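Local atomic coordinates of amidohydrolase 3 domain-containing protein (Pyrococcus furiosus, PDB entry 3ICJ), a protein that binds two zinc ions and probably hydrolyses carbon-nitrogen bonds other than peptide bonds, as an amidohydrolase. Residues 36-44 with 71-81. Residues are numbered along the deposited sequence; the frame is centred on the assembly and turned at random.
Sequences CMKALINGT and SSTALRIAELA
Strand 37-41 and helix 71-81 lie nearly antiparallel, their axes at 156° and 8.1 Å apart at closest approach, so the start of the helix sits by the end of the strand, with the CA atoms of I41 and S71 5.1 Å apart. M37, A39 and I41 point toward the helix and meet it one after another. M37 has CG anti to its backbone N (chi1 180°), and a bend at chi3 lays the thioether end over the last turn. There CE comes within 3.6 Å of A81 CB and also touches I77 CG2, the M37 and I77 side chains crossing at about a right angle, while SD lies against both A81 CB and the CA of A78. In the middle, A39 and A78 meet through their methyls alone, CB to CB at 3.7 Å, and the CA atoms of A39 and A74 are 6.1 Å apart. I41 covers the first turn with two branches, CG2 lying 4.1 Å from A74 CB and CD1 meeting L75 CD1. One polar link closes this end. The N42 backbone N-H donates to S71 OG over 3.1 Å at 156°; chi1 of S71 holds OG anti to its own backbone N, turned toward the N-H that leaves the strand. OG also packs against I41 CB, and the S71 N-H is bonded to S56 OG. The contact belongs to a small outlying sheet of this amidohydrolase, away from the zinc site; its centre lies about 36 Å from the centre of the chain. Strand 37-41 runs between 57-61, antiparallel to it, and 84-87, parallel to it. Helix 71-81, which links strands 64-69 and 84-87, covers one face of the sheet; on the reverse face, K38 and L40 pack against Y494 of strand 494-497.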
ATOM      1  N   CYS A  36      -4.860  29.523 -12.969  1.00 69.78           N
ATOM      2  CA  CYS A  36      -6.096  28.689 -13.075  1.00 70.62           C
ATOM      3  C   CYS A  36      -6.958  28.743 -11.819  1.00 67.23           C
ATOM      4  O   CYS A  36      -6.545  28.269 -10.754  1.00 70.93           O
ATOM      5  CB  CYS A  36      -5.745  27.232 -13.396  1.00 74.15           C
ATOM      6  SG  CYS A  36      -5.807  26.873 -15.156  1.00 91.91           S
ATOM      7  N   MET A  37      -8.145  29.335 -11.956  1.00 54.24           N
ATOM      8  CA  MET A  37      -9.144  29.357 -10.892  1.00 46.39           C
ATOM      9  C   MET A  37     -10.424  28.666 -11.378  1.00 40.27           C
ATOM     10  O   MET A  37     -10.872  28.907 -12.498  1.00 40.49           O
ATOM     11  CB  MET A  37      -9.452  30.794 -10.420  1.00 41.91           C
ATOM     12  CG  MET A  37     -10.509  30.843  -9.297  1.00 48.74           C
ATOM     13  SD  MET A  37     -11.505  32.348  -9.152  1.00 49.03           S
ATOM     14  CE  MET A  37     -10.853  33.023  -7.640  1.00 53.78           C
ATOM     15  N   LYS A  38     -10.990  27.800 -10.543  1.00 39.38           N
ATOM     16  CA  LYS A  38     -12.307  27.205 -10.802  1.00 40.21           C
ATOM     17  C   LYS A  38     -13.245  27.218  -9.594  1.00 39.11           C
ATOM     18  O   LYS A  38     -12.827  27.022  -8.449  1.00 42.81           O
ATOM     19  CB  LYS A  38     -12.221  25.801 -11.435  1.00 41.65           C
ATOM     20  CG  LYS A  38     -11.325  24.792 -10.733  1.00 50.12           C
ATOM     21  CD  LYS A  38     -11.109  23.537 -11.591  1.00 60.13           C
ATOM     22  CE  LYS A  38     -10.308  23.853 -12.855  1.00 68.14           C
ATOM     23  NZ  LYS A  38     -10.272  22.712 -13.804  1.00 71.37           N
ATOM     24  N   ALA A  39     -14.517  27.483  -9.871  1.00 39.87           N
ATOM     25  CA  ALA A  39     -15.563  27.356  -8.888  1.00 41.64           C
ATOM     26  C   ALA A  39     -16.468  26.186  -9.286  1.00 38.66           C
ATOM     27  O   ALA A  39     -16.992  26.148 -10.397  1.00 42.16           O
ATOM     28  CB  ALA A  39     -16.359  28.664  -8.761  1.00 43.34           C
ATOM     29  N   LEU A  40     -16.602  25.217  -8.387  1.00 39.27           N
ATOM     30  CA  LEU A  40     -17.572  24.125  -8.532  1.00 37.18           C
ATOM     31  C   LEU A  40     -18.813  24.558  -7.763  1.00 38.70           C
ATOM     32  O   LEU A  40     -18.749  24.776  -6.551  1.00 40.39           O
ATOM     33  CB  LEU A  40     -17.015  22.817  -7.946  1.00 39.47           C
ATOM     34  CG  LEU A  40     -15.550  22.465  -8.197  1.00 38.18           C
ATOM     35  CD1 LEU A  40     -15.176  21.243  -7.374  1.00 44.77           C
ATOM     36  CD2 LEU A  40     -15.301  22.199  -9.667  1.00 44.77           C
ATOM     37  N   ILE A  41     -19.936  24.710  -8.465  1.00 33.00           N
ATOM     38  CA  ILE A  41     -21.170  25.272  -7.877  1.00 37.12           C
ATOM     39  C   ILE A  41     -22.375  24.344  -8.077  1.00 36.84           C
ATOM     40  O   ILE A  41     -22.258  23.336  -8.782  1.00 39.20           O
ATOM     41  CB  ILE A  41     -21.473  26.697  -8.433  1.00 35.26           C
ATOM     42  CG1 ILE A  41     -21.657  26.686  -9.953  1.00 32.66           C
ATOM     43  CG2 ILE A  41     -20.354  27.697  -8.054  1.00 36.13           C
ATOM     44  CD1 ILE A  41     -22.500  27.816 -10.426  1.00 34.79           C
ATOM     45  N   ASN A  42     -23.512  24.671  -7.451  1.00 36.81           N
ATOM     46  CA  ASN A  42     -24.790  23.951  -7.663  1.00 37.92           C
ATOM     47  C   ASN A  42     -24.691  22.411  -7.443  1.00 41.21           C
ATOM     48  O   ASN A  42     -25.227  21.601  -8.208  1.00 38.06           O
ATOM     49  CB  ASN A  42     -25.401  24.339  -9.033  1.00 37.91           C
ATOM     50  CG  ASN A  42     -26.836  23.857  -9.218  1.00 41.08           C
ATOM     51  OD1 ASN A  42     -27.626  23.827  -8.272  1.00 43.37           O
ATOM     52  ND2 ASN A  42     -27.183  23.492 -10.458  1.00 38.69           N
ATOM     53  N   GLY A  43     -23.977  22.024  -6.388  1.00 35.72           N
ATOM     54  CA  GLY A  43     -23.890  20.614  -5.994  1.00 40.82           C
ATOM     55  C   GLY A  43     -23.654  20.476  -4.505  1.00 42.22           C
ATOM     56  O   GLY A  43     -23.776  21.452  -3.764  1.00 41.50           O
ATOM     57  N   THR A  44     -23.335  19.260  -4.063  1.00 40.15           N
ATOM     58  CA  THR A  44     -23.083  18.995  -2.648  1.00 38.10           C
ATOM     59  C   THR A  44     -21.627  18.606  -2.471  1.00 40.75           C
ATOM     60  O   THR A  44     -21.194  17.583  -2.993  1.00 39.05           O
ATOM     61  CB  THR A  44     -23.962  17.862  -2.098  1.00 35.18           C
ATOM     62  OG1 THR A  44     -25.342  18.181  -2.271  1.00 40.71           O
ATOM     63  CG2 THR A  44     -23.688  17.632  -0.609  1.00 39.64           C
ATOM     64  N   SER A  71     -22.926  28.333  -2.678  1.00 37.23           N
ATOM     65  CA  SER A  71     -22.820  28.285  -4.136  1.00 35.80           C
ATOM     66  C   SER A  71     -22.797  29.692  -4.770  1.00 37.22           C
ATOM     67  O   SER A  71     -21.955  29.969  -5.636  1.00 34.06           O
ATOM     68  CB  SER A  71     -23.974  27.452  -4.719  1.00 39.18           C
ATOM     69  OG  SER A  71     -23.921  27.396  -6.138  1.00 37.32           O
ATOM     70  N   SER A  72     -23.698  30.571  -4.320  1.00 36.22           N
ATOM     71  CA  SER A  72     -23.777  31.941  -4.852  1.00 37.22           C
ATOM     72  C   SER A  72     -22.533  32.800  -4.548  1.00 34.27           C
ATOM     73  O   SER A  72     -22.051  33.524  -5.431  1.00 33.85           O
ATOM     74  CB  SER A  72     -25.075  32.644  -4.420  1.00 42.87           C
ATOM     75  OG  SER A  72     -25.168  32.725  -3.009  1.00 42.60           O
ATOM     76  N   THR A  73     -21.998  32.688  -3.329  1.00 32.12           N
ATOM     77  CA  THR A  73     -20.763  33.376  -2.956  1.00 30.39           C
ATOM     78  C   THR A  73     -19.587  32.876  -3.816  1.00 34.77           C
ATOM     79  O   THR A  73     -18.798  33.677  -4.328  1.00 36.83           O
ATOM     80  CB  THR A  73     -20.462  33.175  -1.454  1.00 32.54           C
ATOM     81  OG1 THR A  73     -21.557  33.688  -0.697  1.00 34.68           O
ATOM     82  CG2 THR A  73     -19.173  33.898  -1.021  1.00 32.30           C
ATOM     83  N   ALA A  74     -19.499  31.555  -3.987  1.00 34.50           N
ATOM     84  CA  ALA A  74     -18.507  30.931  -4.863  1.00 34.11           C
ATOM     85  C   ALA A  74     -18.626  31.397  -6.325  1.00 30.88           C
ATOM     86  O   ALA A  74     -17.621  31.626  -6.997  1.00 32.33           O
ATOM     87  CB  ALA A  74     -18.629  29.418  -4.799  1.00 32.13           C
ATOM     88  N   LEU A  75     -19.863  31.521  -6.799  1.00 31.12           N
ATOM     89  CA  LEU A  75     -20.128  32.013  -8.142  1.00 28.22           C
ATOM     90  C   LEU A  75     -19.658  33.467  -8.284  1.00 33.22           C
ATOM     91  O   LEU A  75     -18.997  33.824  -9.267  1.00 37.63           O
ATOM     92  CB  LEU A  75     -21.611  31.843  -8.482  1.00 29.15           C
ATOM     93  CG  LEU A  75     -22.122  32.365  -9.821  1.00 38.18           C
ATOM     94  CD1 LEU A  75     -21.305  31.819 -10.990  1.00 41.59           C
ATOM     95  CD2 LEU A  75     -23.599  32.016  -9.996  1.00 43.04           C
ATOM     96  N   ARG A  76     -19.973  34.284  -7.283  1.00 29.24           N
ATOM     97  CA  ARG A  76     -19.616  35.701  -7.283  1.00 33.38           C
ATOM     98  C   ARG A  76     -18.090  35.902  -7.233  1.00 23.65           C
ATOM     99  O   ARG A  76     -17.577  36.798  -7.889  1.00 27.79           O
ATOM    100  CB  ARG A  76     -20.304  36.415  -6.112  1.00 33.36           C
ATOM    101  CG  ARG A  76     -20.254  37.934  -6.136  1.00 50.42           C
ATOM    102  CD  ARG A  76     -21.358  38.555  -6.987  1.00 59.63           C
ATOM    103  NE  ARG A  76     -20.838  39.083  -8.246  1.00 64.36           N
ATOM    104  CZ  ARG A  76     -20.283  40.287  -8.387  1.00 72.58           C
ATOM    105  NH1 ARG A  76     -19.849  40.674  -9.582  0.50 67.09           N
ATOM    106  NH2 ARG A  76     -20.153  41.104  -7.340  1.00 66.72           N
ATOM    107  N   ILE A  77     -17.385  35.081  -6.453  1.00 27.49           N
ATOM    108  CA  ILE A  77     -15.916  35.166  -6.383  1.00 31.10           C
ATOM    109  C   ILE A  77     -15.277  34.901  -7.760  1.00 33.37           C
ATOM    110  O   ILE A  77     -14.423  35.674  -8.231  1.00 31.77           O
ATOM    111  CB  ILE A  77     -15.327  34.231  -5.291  1.00 30.95           C
ATOM    112  CG1 ILE A  77     -15.747  34.711  -3.899  1.00 31.25           C
ATOM    113  CG2 ILE A  77     -13.779  34.174  -5.380  1.00 34.94           C
ATOM    114  CD1 ILE A  77     -15.315  33.778  -2.730  1.00 26.73           C
ATOM    115  N   ALA A  78     -15.739  33.840  -8.413  1.00 34.40           N
ATOM    116  CA  ALA A  78     -15.241  33.443  -9.725  1.00 37.60           C
ATOM    117  C   ALA A  78     -15.624  34.424 -10.829  1.00 37.25           C
ATOM    118  O   ALA A  78     -14.867  34.610 -11.794  1.00 37.48           O
ATOM    119  CB  ALA A  78     -15.723  32.049 -10.061  1.00 38.75           C
ATOM    120  N   GLU A  79     -16.787  35.062 -10.681  1.00 36.91           N
ATOM    121  CA  GLU A  79     -17.185  36.129 -11.591  1.00 35.37           C
ATOM    122  C   GLU A  79     -16.232  37.321 -11.473  1.00 33.13           C
ATOM    123  O   GLU A  79     -15.815  37.874 -12.476  1.00 30.24           O
ATOM    124  CB  GLU A  79     -18.616  36.580 -11.327  1.00 38.51           C
ATOM    125  CG  GLU A  79     -19.676  35.665 -11.897  1.00 42.91           C
ATOM    126  CD  GLU A  79     -21.084  36.020 -11.413  1.00 50.00           C
ATOM    127  OE1 GLU A  79     -21.265  37.008 -10.650  1.00 42.51           O
ATOM    128  OE2 GLU A  79     -22.018  35.294 -11.799  1.00 48.48           O
ATOM    129  N   LEU A  80     -15.872  37.695 -10.248  1.00 33.98           N
ATOM    130  CA  LEU A  80     -14.992  38.848 -10.035  1.00 36.64           C
ATOM    131  C   LEU A  80     -13.554  38.608 -10.479  1.00 32.35           C
ATOM    132  O   LEU A  80     -12.900  39.514 -10.993  1.00 30.82           O
ATOM    133  CB  LEU A  80     -15.010  39.287  -8.572  1.00 33.81           C
ATOM    134  CG  LEU A  80     -16.293  39.904  -8.020  1.00 40.37           C
ATOM    135  CD1 LEU A  80     -16.180  39.926  -6.522  1.00 39.29           C
ATOM    136  CD2 LEU A  80     -16.559  41.304  -8.574  1.00 38.76           C
ATOM    137  N   ALA A  81     -13.070  37.386 -10.276  1.00 32.34           N
ATOM    138  CA  ALA A  81     -11.669  37.059 -10.551  1.00 35.09           C
ATOM    139  C   ALA A  81     -11.453  36.437 -11.933  1.00 36.49           C
ATOM    140  O   ALA A  81     -10.322  36.181 -12.322  1.00 41.47           O
ATOM    141  CB  ALA A  81     -11.124  36.158  -9.465  1.00 29.72           C
TER